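Local coordinates for glycoside hydrolase family 31 (Trueperella pyogenes, PDB 5I0F), which degrades cycloalternan, probably by cleaving its glucosidic bonds through a covalent glycosyl-enzyme intermediate, at residues R145-P148 against D149-L152; L154-A158 against G159-V163; Q313-R316 against H317-E320. All coordinates share one frame; numbering follows the deposited sequence.

Overall arrangement
Contacts 1 and 2 are neighbours in the N-terminal beta-rich part of the chain, their centres 18 Å apart. Leu-152, at the end of contact 1, opens the strand that contact 2 continues, and its O packs on CG2 of Val-163 at 3.5 Å. Contact 3 lies on the opposite side of the chain's centre, on a helix of the TIM barrel; its centre is 61 Å from that of contact 1 and 62 Å from that of contact 2. The glycan pocket draws on barrel residues such as Trp-429, Arg-516 and Asp-532 and also on His-78, Glu-198 and Tyr-200, whereas contact 1 is a surface turn leading into the strand and contact 2 the end of a surface hairpin.

Contact 1 (R145-P148 against D149-L152); sequences RFIP and DSPL
Asp-149 meets Ile-147 across a type I beta turn that runs from Ile-147 to Ser-150, with Pro-148 and Asp-149 at its two central positions. The two side chains lie side by side and point the same way, so that OD1 of Asp-149 rests 3.4 Å from the branch methyl CG2 of Ile-147. Ser-150 closes the turn with two bonds to one acceptor. Its backbone N donates to Ile-147 O at 3.0 Å, the N-H...O angle being 158°, from a position 47° above the carbonyl plane. Its hydroxyl OG reaches the same Ile-147 O at 2.7 Å, this time in the carbonyl plane. The second bond depends on the serine torsion, which places OG between the backbone N and the carbonyl carbon (chi1 74°). Ser-150 CB meanwhile packs on Ile-147 CB at 3.8 Å. Pro-151 follows, its CD 3.3 Å from Pro-148 O and its CG against CZ of Phe-146 at 3.7 Å. That approach is at the edge of the aromatic ring, and the two side chains cross at about a right angle. A bound calcium ion lies about 5 Å from the Pro-151 side chain. The turn belongs to the loop between strands 138-141 and 152-155. Backbone hydrogen bonds tie Arg-145 to Arg-168 and Ile-147 to Ala-166 of strand 160-168, and Ser-150 OG bonds Ala-166 N as well. Phe-146 and Pro-151 both pack on Ile-139 of strand 138-141.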
# COMPACT_ATOMS: atom_id res chain seq x y z
N ARG A 145 5.46 -13.75 -26.93
CA ARG A 145 4.04 -13.73 -26.53
C ARG A 145 3.25 -12.49 -26.97
O ARG A 145 2.03 -12.51 -26.95
CB ARG A 145 3.89 -13.94 -25.02
CG ARG A 145 4.48 -15.26 -24.51
CD ARG A 145 3.99 -16.49 -25.26
NE ARG A 145 4.43 -17.73 -24.61
CZ ARG A 145 3.81 -18.34 -23.59
NH1 ARG A 145 2.67 -17.88 -23.10
NH2 ARG A 145 4.35 -19.46 -23.08
N PHE A 146 3.94 -11.43 -27.37
CA PHE A 146 3.27 -10.22 -27.89
C PHE A 146 2.50 -10.56 -29.15
O PHE A 146 3.05 -11.18 -30.04
CB PHE A 146 4.32 -9.16 -28.22
CG PHE A 146 3.77 -7.88 -28.80
CD1 PHE A 146 2.84 -7.13 -28.10
CD2 PHE A 146 4.23 -7.40 -30.03
CE1 PHE A 146 2.36 -5.93 -28.61
CE2 PHE A 146 3.76 -6.19 -30.54
CZ PHE A 146 2.81 -5.47 -29.84
N ILE A 147 1.24 -10.15 -29.22
CA ILE A 147 0.40 -10.31 -30.40
C ILE A 147 0.56 -9.05 -31.26
O ILE A 147 0.02 -7.99 -30.92
CB ILE A 147 -1.09 -10.47 -29.99
CG1 ILE A 147 -1.29 -11.64 -29.00
CG2 ILE A 147 -1.98 -10.61 -31.21
CD1 ILE A 147 -0.88 -13.01 -29.52
N PRO A 148 1.33 -9.15 -32.36
CA PRO A 148 1.73 -7.91 -33.06
C PRO A 148 0.60 -7.06 -33.66
O PRO A 148 0.77 -5.85 -33.77
CB PRO A 148 2.71 -8.39 -34.14
CG PRO A 148 2.52 -9.85 -34.27
CD PRO A 148 1.88 -10.36 -33.01
N ASP A 149 -0.53 -7.65 -34.04
CA ASP A 149 -1.66 -6.83 -34.55
C ASP A 149 -2.63 -6.33 -33.43
O ASP A 149 -3.65 -5.71 -33.73
CB ASP A 149 -2.43 -7.55 -35.67
CG ASP A 149 -3.26 -8.75 -35.18
OD1 ASP A 149 -3.24 -9.08 -33.96
OD2 ASP A 149 -3.95 -9.37 -36.02
N SER A 150 -2.28 -6.59 -32.17
CA SER A 150 -3.16 -6.24 -31.05
C SER A 150 -3.20 -4.75 -30.64
O SER A 150 -4.23 -4.31 -30.15
CB SER A 150 -2.83 -7.13 -29.84
OG SER A 150 -1.60 -6.76 -29.21
N PRO A 151 -2.13 -3.96 -30.86
CA PRO A 151 -2.20 -2.58 -30.35
C PRO A 151 -3.35 -1.70 -30.86
O PRO A 151 -3.55 -1.58 -32.07
CB PRO A 151 -0.85 -1.98 -30.75
CG PRO A 151 0.07 -3.14 -30.86
CD PRO A 151 -0.80 -4.26 -31.41
N LEU A 152 -4.11 -1.13 -29.95
CA LEU A 152 -5.11 -0.10 -30.26
C LEU A 152 -4.81 1.16 -29.44
O LEU A 152 -4.60 1.08 -28.23
CB LEU A 152 -6.50 -0.62 -29.92
CG LEU A 152 -7.09 -1.70 -30.83
CD1 LEU A 152 -8.37 -2.27 -30.23
CD2 LEU A 152 -7.35 -1.15 -32.22

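Contact 2 (L154-A158 against G159-V163); sequences LVSSA and GTHRV
This is the end of an antiparallel beta hairpin, where strand 152-155 turns back into strand 160-168 within a six-stranded antiparallel sheet. Ser-156 N donates to Gly-159 O at 2.8 Å, while the return bond from Gly-159 N to Ser-156 O is weak. Val-155 and Thr-160 form a non-hydrogen-bonded pair, with Val-155 CG1 lying 3.7 Å from Thr-160 OG1. Further along, His-161 and Arg-162 together face Leu-154, as in a classic beta bulge: His-161 N donates to Leu-154 O at 2.8 Å, nearly along the C=O axis, and Leu-154 N donates to Arg-162 O at 2.9 Å. The His-161 ring swings over the turn, its CG anti to the carbonyl carbon (chi1 -50°), and NE2 meets Ser-156 OG at 2.8 Å, near the ring plane. Ala-158 CB stands at the edge of the same ring, beside CE1. On the Leu-154 side, CD2 lies over one face of the Arg-162 guanidinium, 3.6 Å from NH2. Glu-251 takes the NE of that guanidinium in a salt bridge, so the group is held by charge and padded by a methyl. The serine hydroxyl is thus shared between the imidazole and weak bonds from the turn N-H groups of Ala-158 and Gly-159, whereas the bulge leaves Arg-162 N buried with no partner in the model.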
# COMPACT_ATOMS: atom_id res chain seq x y z
N LEU A 154 -5.87 5.05 -28.17
CA LEU A 154 -7.03 5.89 -27.90
C LEU A 154 -6.65 7.33 -28.25
O LEU A 154 -5.92 7.98 -27.50
CB LEU A 154 -7.50 5.75 -26.45
CG LEU A 154 -8.80 6.51 -26.10
CD1 LEU A 154 -9.97 6.01 -26.93
CD2 LEU A 154 -9.10 6.40 -24.61
N VAL A 155 -7.17 7.81 -29.38
CA VAL A 155 -6.72 9.08 -29.96
C VAL A 155 -7.84 10.10 -30.13
O VAL A 155 -8.97 9.75 -30.46
CB VAL A 155 -6.04 8.89 -31.34
CG1 VAL A 155 -4.77 8.06 -31.19
CG2 VAL A 155 -6.99 8.28 -32.37
N SER A 156 -7.49 11.36 -29.94
CA SER A 156 -8.38 12.49 -30.22
C SER A 156 -7.58 13.54 -30.99
O SER A 156 -6.40 13.34 -31.27
CB SER A 156 -8.91 13.10 -28.93
OG SER A 156 -7.88 13.75 -28.21
N SER A 157 -8.22 14.65 -31.31
CA SER A 157 -7.51 15.78 -31.90
C SER A 157 -6.46 16.37 -30.95
O SER A 157 -5.51 17.00 -31.39
CB SER A 157 -8.50 16.87 -32.32
OG SER A 157 -9.23 17.33 -31.21
N ALA A 158 -6.65 16.17 -29.64
CA ALA A 158 -5.67 16.58 -28.62
C ALA A 158 -4.41 15.72 -28.59
O ALA A 158 -3.32 16.23 -28.33
CB ALA A 158 -6.32 16.60 -27.24
N GLY A 159 -4.53 14.42 -28.86
CA GLY A 159 -3.37 13.53 -28.85
C GLY A 159 -3.75 12.09 -28.59
O GLY A 159 -4.83 11.66 -28.99
N THR A 160 -2.85 11.36 -27.92
CA THR A 160 -3.00 9.92 -27.69
C THR A 160 -3.00 9.66 -26.19
O THR A 160 -2.04 9.99 -25.49
CB THR A 160 -1.84 9.15 -28.37
OG1 THR A 160 -1.75 9.59 -29.73
CG2 THR A 160 -2.07 7.65 -28.35
N HIS A 161 -4.09 9.08 -25.68
CA HIS A 161 -4.34 9.07 -24.24
C HIS A 161 -4.04 7.75 -23.56
O HIS A 161 -3.59 7.74 -22.41
CB HIS A 161 -5.78 9.47 -23.96
CG HIS A 161 -6.19 10.73 -24.65
ND1 HIS A 161 -5.78 11.97 -24.22
CD2 HIS A 161 -6.91 10.94 -25.77
CE1 HIS A 161 -6.26 12.90 -25.03
NE2 HIS A 161 -6.94 12.30 -25.99
N ARG A 162 -4.34 6.65 -24.24
CA ARG A 162 -4.14 5.28 -23.72
C ARG A 162 -3.77 4.33 -24.85
O ARG A 162 -3.97 4.64 -26.03
CB ARG A 162 -5.41 4.76 -23.03
CG ARG A 162 -5.80 5.53 -21.76
CD ARG A 162 -6.52 4.66 -20.75
NE ARG A 162 -7.81 4.21 -21.26
CZ ARG A 162 -8.93 4.93 -21.26
NH1 ARG A 162 -8.97 6.17 -20.78
NH2 ARG A 162 -10.04 4.40 -21.75
N VAL A 163 -3.25 3.17 -24.49
CA VAL A 163 -3.02 2.12 -25.48
C VAL A 163 -3.44 0.81 -24.87
O VAL A 163 -3.30 0.62 -23.67
CB VAL A 163 -1.55 2.08 -25.95
CG1 VAL A 163 -0.59 1.81 -24.79
CG2 VAL A 163 -1.34 1.06 -27.06

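Contact 3 (Q313-R316 against H317-E320); sequences QMDR and HRNE
Arg-316 and Glu-320 pair one helical turn apart, their side chains side by side and pointing the same way. From CB, which lies 3.2 Å from His-317 N, the arginine leaves with CG anti to its own N (chi1 -171°) and bends at the next bond. CG then runs past Glu-320 CG at 4.0 Å, and CD comes within 3.9 Å of Glu-320 OE2. NE donates to OE2 at 2.8 Å on a fairly straight path (164°), meeting the anti lone pair of that oxygen; NH1 adds a more bent bond to the same oxygen at 3.2 Å. Both nitrogens thus grip one atom side-on, in the guanidinium plane, although the carboxylate is turned 40° from it. Glu-320 OE1 is taken by Arg-623 in a second salt bridge, so the carboxylate lies between two arginines, which would favour its charged form. Along the adjoining flank, CD2 at the edge of the His-317 ring lies 3.3 Å from Gln-313 O, and Met-314 CE reaches the same carbon at 4.1 Å. Asp-315 OD1 and Arg-318 make a long ion pair with no N-H directed at the oxygen, which lies well out of the guanidinium plane and is also bridged to Arg-380. Each residue of 317-320 donates its backbone N-H to the carbonyl four earlier. In the beta-alpha-beta unit formed with strands 297-300 and 326-329 of the TIM barrel, Met-314 and His-317 press on Ala-299 of the first strand, while His-317 ND1 bonds Ile-322 O and NE2 the hydroxyl of Tyr-590 at the end of strand 587-590.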
# COMPACT_ATOMS: atom_id res chain seq x y z
N GLN A 313 5.04 -1.74 29.01
CA GLN A 313 4.96 -2.88 28.12
C GLN A 313 6.30 -3.57 27.89
O GLN A 313 6.35 -4.80 27.87
CB GLN A 313 4.32 -2.46 26.80
CG GLN A 313 2.87 -1.97 26.98
CD GLN A 313 1.96 -2.95 27.68
OE1 GLN A 313 2.10 -4.18 27.57
NE2 GLN A 313 1.04 -2.40 28.46
N MET A 314 7.39 -2.79 27.81
CA MET A 314 8.73 -3.37 27.69
C MET A 314 9.09 -4.14 28.97
O MET A 314 9.62 -5.25 28.90
CB MET A 314 9.78 -2.31 27.36
CG MET A 314 9.54 -1.55 26.06
SD MET A 314 9.49 -2.61 24.61
CE MET A 314 7.74 -2.92 24.46
N ASP A 315 8.76 -3.59 30.14
CA ASP A 315 9.00 -4.31 31.40
C ASP A 315 8.14 -5.59 31.46
O ASP A 315 8.60 -6.62 31.93
CB ASP A 315 8.71 -3.43 32.64
CG ASP A 315 9.68 -2.26 32.79
OD1 ASP A 315 10.75 -2.21 32.11
OD2 ASP A 315 9.35 -1.36 33.60
N ARG A 316 6.91 -5.53 30.94
CA ARG A 316 6.06 -6.73 30.94
C ARG A 316 6.62 -7.83 30.04
O ARG A 316 6.67 -8.98 30.44
CB ARG A 316 4.61 -6.38 30.61
CG ARG A 316 3.63 -7.53 30.80
CD ARG A 316 3.39 -7.87 32.26
NE ARG A 316 2.41 -8.95 32.41
CZ ARG A 316 1.08 -8.79 32.49
NH1 ARG A 316 0.31 -9.86 32.62
NH2 ARG A 316 0.51 -7.58 32.44
N HIS A 317 7.06 -7.46 28.84
CA HIS A 317 7.76 -8.41 27.97
C HIS A 317 8.91 -9.12 28.73
O HIS A 317 9.03 -10.34 28.71
CB HIS A 317 8.29 -7.73 26.71
CG HIS A 317 7.30 -7.71 25.60
ND1 HIS A 317 7.02 -8.82 24.84
CD2 HIS A 317 6.49 -6.72 25.14
CE1 HIS A 317 6.07 -8.53 23.97
NE2 HIS A 317 5.75 -7.25 24.11
N ARG A 318 9.73 -8.34 29.39
CA ARG A 318 10.87 -8.89 30.12
C ARG A 318 10.39 -9.80 31.26
O ARG A 318 10.89 -10.91 31.43
CB ARG A 318 11.72 -7.73 30.66
CG ARG A 318 12.85 -8.14 31.60
CD ARG A 318 13.19 -7.00 32.56
NE ARG A 318 14.40 -6.30 32.17
CZ ARG A 318 14.73 -5.05 32.53
NH1 ARG A 318 13.92 -4.27 33.27
NH2 ARG A 318 15.89 -4.57 32.12
N ASN A 319 9.43 -9.32 32.05
CA ASN A 319 8.93 -10.13 33.18
C ASN A 319 8.22 -11.39 32.75
O ASN A 319 8.27 -12.39 33.45
CB ASN A 319 8.04 -9.30 34.08
CG ASN A 319 8.81 -8.25 34.84
OD1 ASN A 319 9.98 -8.45 35.18
ND2 ASN A 319 8.18 -7.13 35.09
N GLU A 320 7.56 -11.34 31.59
CA GLU A 320 6.90 -12.52 31.05
C GLU A 320 7.84 -13.47 30.28
O GLU A 320 7.42 -14.54 29.88
CB GLU A 320 5.69 -12.13 30.19
CG GLU A 320 4.56 -11.41 30.94
CD GLU A 320 3.77 -12.30 31.91
OE1 GLU A 320 3.99 -13.53 31.96
OE2 GLU A 320 2.90 -11.75 32.61